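Local coordinates for inactive dihydroorotase-like domain (PDB 5NNL), which is a catalytically inactive relative of the dihydroorotases, built on a barrel-like fold of the amidohydrolase type, at residues A[119-133]-A[143-156]. Residues are numbered along the deposited sequence; the frame is centred on the assembly and turned at random.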
loop_
_atom_site.group_PDB
_atom_site.type_symbol
_atom_site.label_atom_id
_atom_site.label_comp_id
_atom_site.label_asym_id
_atom_site.label_seq_id
_atom_site.Cartn_x
_atom_site.Cartn_y
_atom_site.Cartn_z
ATOM N N PHE A 119 9.398 -9.876 17.164
ATOM C CA PHE A 119 9.135 -11.230 16.685
ATOM C C PHE A 119 8.759 -12.171 17.825
ATOM O O PHE A 119 7.993 -13.120 17.617
ATOM C CB PHE A 119 10.352 -11.769 15.934
ATOM C CG PHE A 119 10.339 -11.468 14.469
ATOM C CD1 PHE A 119 10.649 -10.203 14.006
ATOM C CD2 PHE A 119 10.021 -12.452 13.555
ATOM C CE1 PHE A 119 10.640 -9.925 12.660
ATOM C CE2 PHE A 119 10.009 -12.184 12.207
ATOM C CZ PHE A 119 10.319 -10.918 11.754
ATOM N N ASP A 120 9.295 -11.935 19.026
ATOM C CA ASP A 120 8.926 -12.732 20.195
ATOM C C ASP A 120 7.572 -12.332 20.777
ATOM O O ASP A 120 6.856 -13.187 21.311
ATOM C CB ASP A 120 10.000 -12.601 21.277
ATOM C CG ASP A 120 11.349 -13.122 20.827
ATOM O OD1 ASP A 120 11.381 -14.048 19.991
ATOM O OD2 ASP A 120 12.376 -12.609 21.313
ATOM N N ALA A 121 7.209 -11.051 20.696
ATOM C CA ALA A 121 6.008 -10.529 21.338
ATOM C C ALA A 121 4.795 -10.475 20.415
ATOM O O ALA A 121 3.671 -10.322 20.904
ATOM C CB ALA A 121 6.283 -9.124 21.882
ATOM N N TRP A 122 4.988 -10.602 19.105
ATOM C CA TRP A 122 3.896 -10.410 18.156
ATOM C C TRP A 122 3.307 -11.755 17.736
ATOM O O TRP A 122 4.052 -12.719 17.537
ATOM C CB TRP A 122 4.401 -9.656 16.925
ATOM C CG TRP A 122 3.349 -9.297 15.915
ATOM C CD1 TRP A 122 3.085 -9.946 14.747
ATOM C CD2 TRP A 122 2.437 -8.191 15.974
ATOM N NE1 TRP A 122 2.066 -9.317 14.075
ATOM C CE2 TRP A 122 1.648 -8.238 14.810
ATOM C CE3 TRP A 122 2.212 -7.170 16.901
ATOM C CZ2 TRP A 122 0.646 -7.304 14.548
ATOM C CZ3 TRP A 122 1.217 -6.241 16.639
ATOM C CH2 TRP A 122 0.447 -6.316 15.472
ATOM N N PRO A 123 1.982 -11.876 17.603
ATOM C CA PRO A 123 1.398 -13.177 17.245
ATOM C C PRO A 123 1.963 -13.719 15.938
ATOM O O PRO A 123 2.136 -12.989 14.960
ATOM C CB PRO A 123 -0.100 -12.873 17.129
ATOM C CG PRO A 123 -0.309 -11.688 17.999
ATOM C CD PRO A 123 0.944 -10.870 17.892
ATOM N N LYS A 124 2.227 -15.030 15.926
ATOM C CA LYS A 124 2.910 -15.647 14.792
ATOM C C LYS A 124 2.059 -15.636 13.530
ATOM O O LYS A 124 2.604 -15.617 12.420
ATOM C CB LYS A 124 3.310 -17.082 15.135
ATOM C CG LYS A 124 3.940 -17.842 13.970
ATOM C CD LYS A 124 4.734 -19.056 14.448
ATOM C CE LYS A 124 4.088 -20.376 14.045
ATOM N NZ LYS A 124 4.563 -20.850 12.718
ATOM N N HIS A 125 0.735 -15.653 13.668
ATOM C CA HIS A 125 -0.165 -15.686 12.524
ATOM C C HIS A 125 -0.748 -14.317 12.190
ATOM O O HIS A 125 -1.701 -14.236 11.411
ATOM C CB HIS A 125 -1.290 -16.693 12.772
ATOM C CG HIS A 125 -0.854 -18.121 12.656
ATOM N ND1 HIS A 125 0.263 -18.501 11.942
ATOM C CD2 HIS A 125 -1.382 -19.260 13.162
ATOM C CE1 HIS A 125 0.402 -19.812 12.012
ATOM N NE2 HIS A 125 -0.582 -20.298 12.747
ATOM N N LYS A 126 -0.199 -13.245 12.762
ATOM C CA LYS A 126 -0.595 -11.890 12.401
ATOM C C LYS A 126 0.477 -11.261 11.516
ATOM O O LYS A 126 1.665 -11.306 11.872
ATOM C CB LYS A 126 -0.802 -11.048 13.655
ATOM C CG LYS A 126 -1.772 -9.880 13.484
ATOM C CD LYS A 126 -2.564 -9.603 14.762
ATOM C CE LYS A 126 -4.069 -9.567 14.507
ATOM N NZ LYS A 126 -4.504 -8.316 13.822
ATOM N N PRO A 127 0.124 -10.679 10.368
ATOM C CA PRO A 127 1.153 -10.260 9.405
ATOM C C PRO A 127 2.161 -9.270 9.975
ATOM O O PRO A 127 1.839 -8.427 10.816
ATOM C CB PRO A 127 0.338 -9.621 8.275
ATOM C CG PRO A 127 -0.996 -10.259 8.368
ATOM C CD PRO A 127 -1.235 -10.484 9.830
ATOM N N ILE A 128 3.397 -9.382 9.483
ATOM C CA ILE A 128 4.461 -8.418 9.735
ATOM C C ILE A 128 4.943 -7.877 8.396
ATOM O O ILE A 128 5.170 -8.641 7.453
ATOM C CB ILE A 128 5.637 -9.041 10.518
ATOM C CG1 ILE A 128 5.167 -9.483 11.907
ATOM C CG2 ILE A 128 6.796 -8.042 10.632
ATOM C CD1 ILE A 128 6.229 -10.196 12.738
ATOM N N ILE A 129 5.118 -6.561 8.326
ATOM C CA ILE A 129 5.493 -5.875 7.096
ATOM C C ILE A 129 6.677 -4.965 7.397
ATOM O O ILE A 129 6.732 -4.334 8.457
ATOM C CB ILE A 129 4.304 -5.078 6.509
ATOM C CG1 ILE A 129 4.772 -4.127 5.403
ATOM C CG2 ILE A 129 3.586 -4.304 7.599
ATOM C CD1 ILE A 129 3.634 -3.458 4.643
ATOM N N THR A 130 7.629 -4.907 6.468
ATOM C CA THR A 130 8.833 -4.110 6.641
ATOM C C THR A 130 9.210 -3.442 5.327
ATOM O O THR A 130 8.897 -3.943 4.245
ATOM C CB THR A 130 10.017 -4.961 7.127
ATOM O OG1 THR A 130 11.189 -4.143 7.213
ATOM C CG2 THR A 130 10.279 -6.132 6.179
ATOM N N ASP A 131 9.890 -2.299 5.437
ATOM C CA ASP A 131 10.508 -1.640 4.294
ATOM C C ASP A 131 12.030 -1.739 4.339
ATOM O O ASP A 131 12.722 -0.929 3.712
ATOM C CB ASP A 131 10.068 -0.175 4.216
ATOM C CG ASP A 131 10.492 0.632 5.428
ATOM O OD1 ASP A 131 11.014 0.040 6.397
ATOM O OD2 ASP A 131 10.302 1.865 5.408
ATOM N N ALA A 132 12.561 -2.723 5.065
ATOM C CA ALA A 132 14.003 -2.871 5.213
ATOM C C ALA A 132 14.669 -3.074 3.856
ATOM O O ALA A 132 14.075 -3.623 2.923
ATOM C CB ALA A 132 14.324 -4.054 6.130
ATOM N N ARG A 133 15.919 -2.618 3.755
ATOM C CA ARG A 133 16.733 -2.784 2.560
ATOM C C ARG A 133 18.045 -3.464 2.923
ATOM O O ARG A 133 18.445 -3.512 4.090
ATOM C CB ARG A 133 17.054 -1.446 1.877
ATOM C CG ARG A 133 15.890 -0.485 1.746
ATOM C CD ARG A 133 14.761 -1.074 0.930
ATOM N NE ARG A 133 13.657 -0.128 0.804
ATOM C CZ ARG A 133 12.384 -0.461 0.608
ATOM N NH1 ARG A 133 11.473 0.493 0.509
ATOM N NH2 ARG A 133 12.015 -1.735 0.520
ATOM N N LEU A 143 15.392 -13.585 10.691
ATOM C CA LEU A 143 14.513 -13.784 11.838
ATOM C C LEU A 143 13.230 -14.496 11.427
ATOM O O LEU A 143 12.781 -15.427 12.104
ATOM C CB LEU A 143 14.210 -12.439 12.498
ATOM C CG LEU A 143 15.429 -11.757 13.127
ATOM C CD1 LEU A 143 15.092 -10.370 13.645
ATOM C CD2 LEU A 143 16.009 -12.601 14.248
ATOM N N ALA A 144 12.629 -14.081 10.309
ATOM C CA ALA A 144 11.434 -14.765 9.827
ATOM C C ALA A 144 11.710 -16.244 9.598
ATOM O O ALA A 144 10.875 -17.097 9.920
ATOM C CB ALA A 144 10.931 -14.110 8.541
ATOM N N SER A 145 12.885 -16.566 9.048
ATOM C CA SER A 145 13.253 -17.963 8.841
ATOM C C SER A 145 13.476 -18.683 10.165
ATOM O O SER A 145 13.080 -19.845 10.321
ATOM C CB SER A 145 14.512 -18.053 7.979
ATOM O OG SER A 145 14.918 -19.403 7.834
ATOM N N LEU A 146 14.108 -18.014 11.132
ATOM C CA LEU A 146 14.411 -18.663 12.402
ATOM C C LEU A 146 13.163 -18.852 13.254
ATOM O O LEU A 146 13.118 -19.764 14.082
ATOM C CB LEU A 146 15.459 -17.857 13.170
ATOM C CG LEU A 146 16.869 -17.835 12.565
ATOM C CD1 LEU A 146 17.789 -16.943 13.382
ATOM C CD2 LEU A 146 17.454 -19.232 12.469
ATOM N N HIS A 147 12.152 -18.010 13.083
ATOM C CA HIS A 147 10.882 -18.210 13.765
ATOM C C HIS A 147 9.873 -18.953 12.904
ATOM O O HIS A 147 8.738 -19.161 13.344
ATOM C CB HIS A 147 10.301 -16.865 14.202
ATOM C CG HIS A 147 11.147 -16.144 15.204
ATOM N ND1 HIS A 147 10.959 -16.266 16.564
ATOM C CD2 HIS A 147 12.193 -15.300 15.043
ATOM C CE1 HIS A 147 11.849 -15.523 17.197
ATOM N NE2 HIS A 147 12.609 -14.926 16.298
ATOM N N ASN A 148 10.267 -19.362 11.700
ATOM C CA ASN A 148 9.390 -20.071 10.771
ATOM C C ASN A 148 8.021 -19.401 10.682
ATOM O O ASN A 148 6.978 -20.028 10.877
ATOM C CB ASN A 148 9.247 -21.538 11.165
ATOM C CG ASN A 148 8.547 -22.352 10.097
ATOM O OD1 ASN A 148 8.798 -22.188 8.905
ATOM N ND2 ASN A 148 7.646 -23.217 10.521
ATOM N N ARG A 149 8.032 -18.106 10.383
ATOM C CA ARG A 149 6.811 -17.339 10.195
ATOM C C ARG A 149 6.951 -16.487 8.936
ATOM O O ARG A 149 7.991 -16.488 8.270
ATOM C CB ARG A 149 6.498 -16.483 11.431
ATOM C CG ARG A 149 7.528 -15.404 11.765
ATOM C CD ARG A 149 6.833 -14.160 12.281
ATOM N NE ARG A 149 5.907 -13.637 11.279
ATOM C CZ ARG A 149 4.738 -13.059 11.544
ATOM N NH1 ARG A 149 4.319 -12.917 12.796
ATOM N NH2 ARG A 149 3.977 -12.627 10.547
ATOM N N ARG A 150 5.890 -15.754 8.614
ATOM C CA ARG A 150 5.808 -14.998 7.374
ATOM C C ARG A 150 6.383 -13.598 7.553
ATOM O O ARG A 150 6.348 -13.025 8.643
ATOM C CB ARG A 150 4.356 -14.895 6.900
ATOM C CG ARG A 150 3.640 -16.232 6.773
ATOM C CD ARG A 150 2.191 -16.053 6.335
ATOM N NE ARG A 150 2.085 -15.529 4.972
ATOM C CZ ARG A 150 1.418 -16.102 3.970
ATOM N NH1 ARG A 150 0.753 -17.238 4.140
ATOM N NH2 ARG A 150 1.407 -15.521 2.778
ATOM N N ILE A 151 6.913 -13.052 6.460
ATOM C CA ILE A 151 7.380 -11.672 6.412
ATOM C C ILE A 151 7.020 -11.091 5.052
ATOM O O ILE A 151 7.153 -11.762 4.024
ATOM C CB ILE A 151 8.901 -11.570 6.663
ATOM C CG1 ILE A 151 9.354 -10.108 6.687
ATOM C CG2 ILE A 151 9.666 -12.332 5.604
ATOM C CD1 ILE A 151 8.873 -9.332 7.892
ATOM N N HIS A 152 6.566 -9.839 5.048
ATOM C CA HIS A 152 6.217 -9.131 3.823
ATOM C C HIS A 152 7.089 -7.892 3.695
ATOM O O HIS A 152 7.193 -7.100 4.637
ATOM C CB HIS A 152 4.741 -8.726 3.806
ATOM C CG HIS A 152 4.321 -8.053 2.536
ATOM N ND1 HIS A 152 3.992 -8.757 1.397
ATOM C CD2 HIS A 152 4.194 -6.743 2.219
ATOM C CE1 HIS A 152 3.669 -7.909 0.437
ATOM N NE2 HIS A 152 3.784 -6.681 0.909
ATOM N N VAL A 153 7.700 -7.722 2.525
ATOM C CA VAL A 153 8.612 -6.616 2.253
ATOM C C VAL A 153 7.912 -5.638 1.323
ATOM O O VAL A 153 7.434 -6.024 0.251
ATOM C CB VAL A 153 9.930 -7.112 1.635
ATOM C CG1 VAL A 153 10.895 -5.953 1.436
ATOM C CG2 VAL A 153 10.559 -8.186 2.509
ATOM N N SER A 154 7.884 -4.371 1.715
ATOM C CA SER A 154 7.084 -3.367 1.035
ATOM C C SER A 154 7.962 -2.386 0.269
ATOM O O SER A 154 9.113 -2.132 0.632
ATOM C CB SER A 154 6.216 -2.603 2.037
ATOM O OG SER A 154 5.232 -1.830 1.370
ATOM N N ALA A 155 7.391 -1.840 -0.803
ATOM C CA ALA A 155 8.026 -0.800 -1.611
ATOM C C ALA A 155 9.433 -1.209 -2.047
ATOM O O ALA A 155 10.385 -0.431 -1.974
ATOM C CB ALA A 155 8.056 0.530 -0.856
ATOM N N VAL A 156 9.558 -2.448 -2.526
ATOM C CA VAL A 156 10.827 -2.883 -3.092
ATOM C C VAL A 156 11.148 -2.021 -4.307
ATOM O O VAL A 156 10.276 -1.727 -5.137
ATOM C CB VAL A 156 10.791 -4.377 -3.452
ATOM C CG1 VAL A 156 12.146 -4.825 -3.993
ATOM C CG2 VAL A 156 10.411 -5.215 -2.226
HETATM O O HOH W 1 5.406 -13.066 15.245
HETATM O O HOH W 2 3.933 -11.377 7.372
#
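Arg149 reaches across to the turn at Pro123–Lys126 and grips Lys126 O end-on with two nitrogens, NH2 at 3.0 Å and NH1 at 3.2 Å, the oxygen lying in the guanidinium plane. Trp122 NE1 donates to the same oxygen, so three N-H groups converge on one carbonyl. CG of Arg149 stands between its own backbone N and carbonyl carbon (chi1 63°), and bends at chi2 and chi3 fold the chain so that NE can also bond Arg150 O. The guanidinium is sandwiched: Ile128 CD1 lies over one face, 3.3 Å from NH1, and Lys124 O over the other. A water bridges NH1 to Trp122 O. Together these contacts should fix the orientation of the buried guanidinium and limit its rotation.

The Phe119 ring is clasped between Ile128 CD1 and Leu143 CB, the latter 4.1 Å from the ring centroid in a CH-pi contact, while Phe119 CB sits over a face of the His147 ring, whose NE2 bonds Glu116. Farther along, strands 128-130 and 151-153 pair in parallel through three backbone bonds, including Thr130 N to His152 O at 2.9 Å. Beyond them Arg133 NH2 donates to Ser154 O, 2.9 Å away and 162° at the hydrogen. Helix 134-146 links the two strands as a beta-alpha-beta unit, with strand 98-100 beside 128-130 and strand 175-180 beside 151-153.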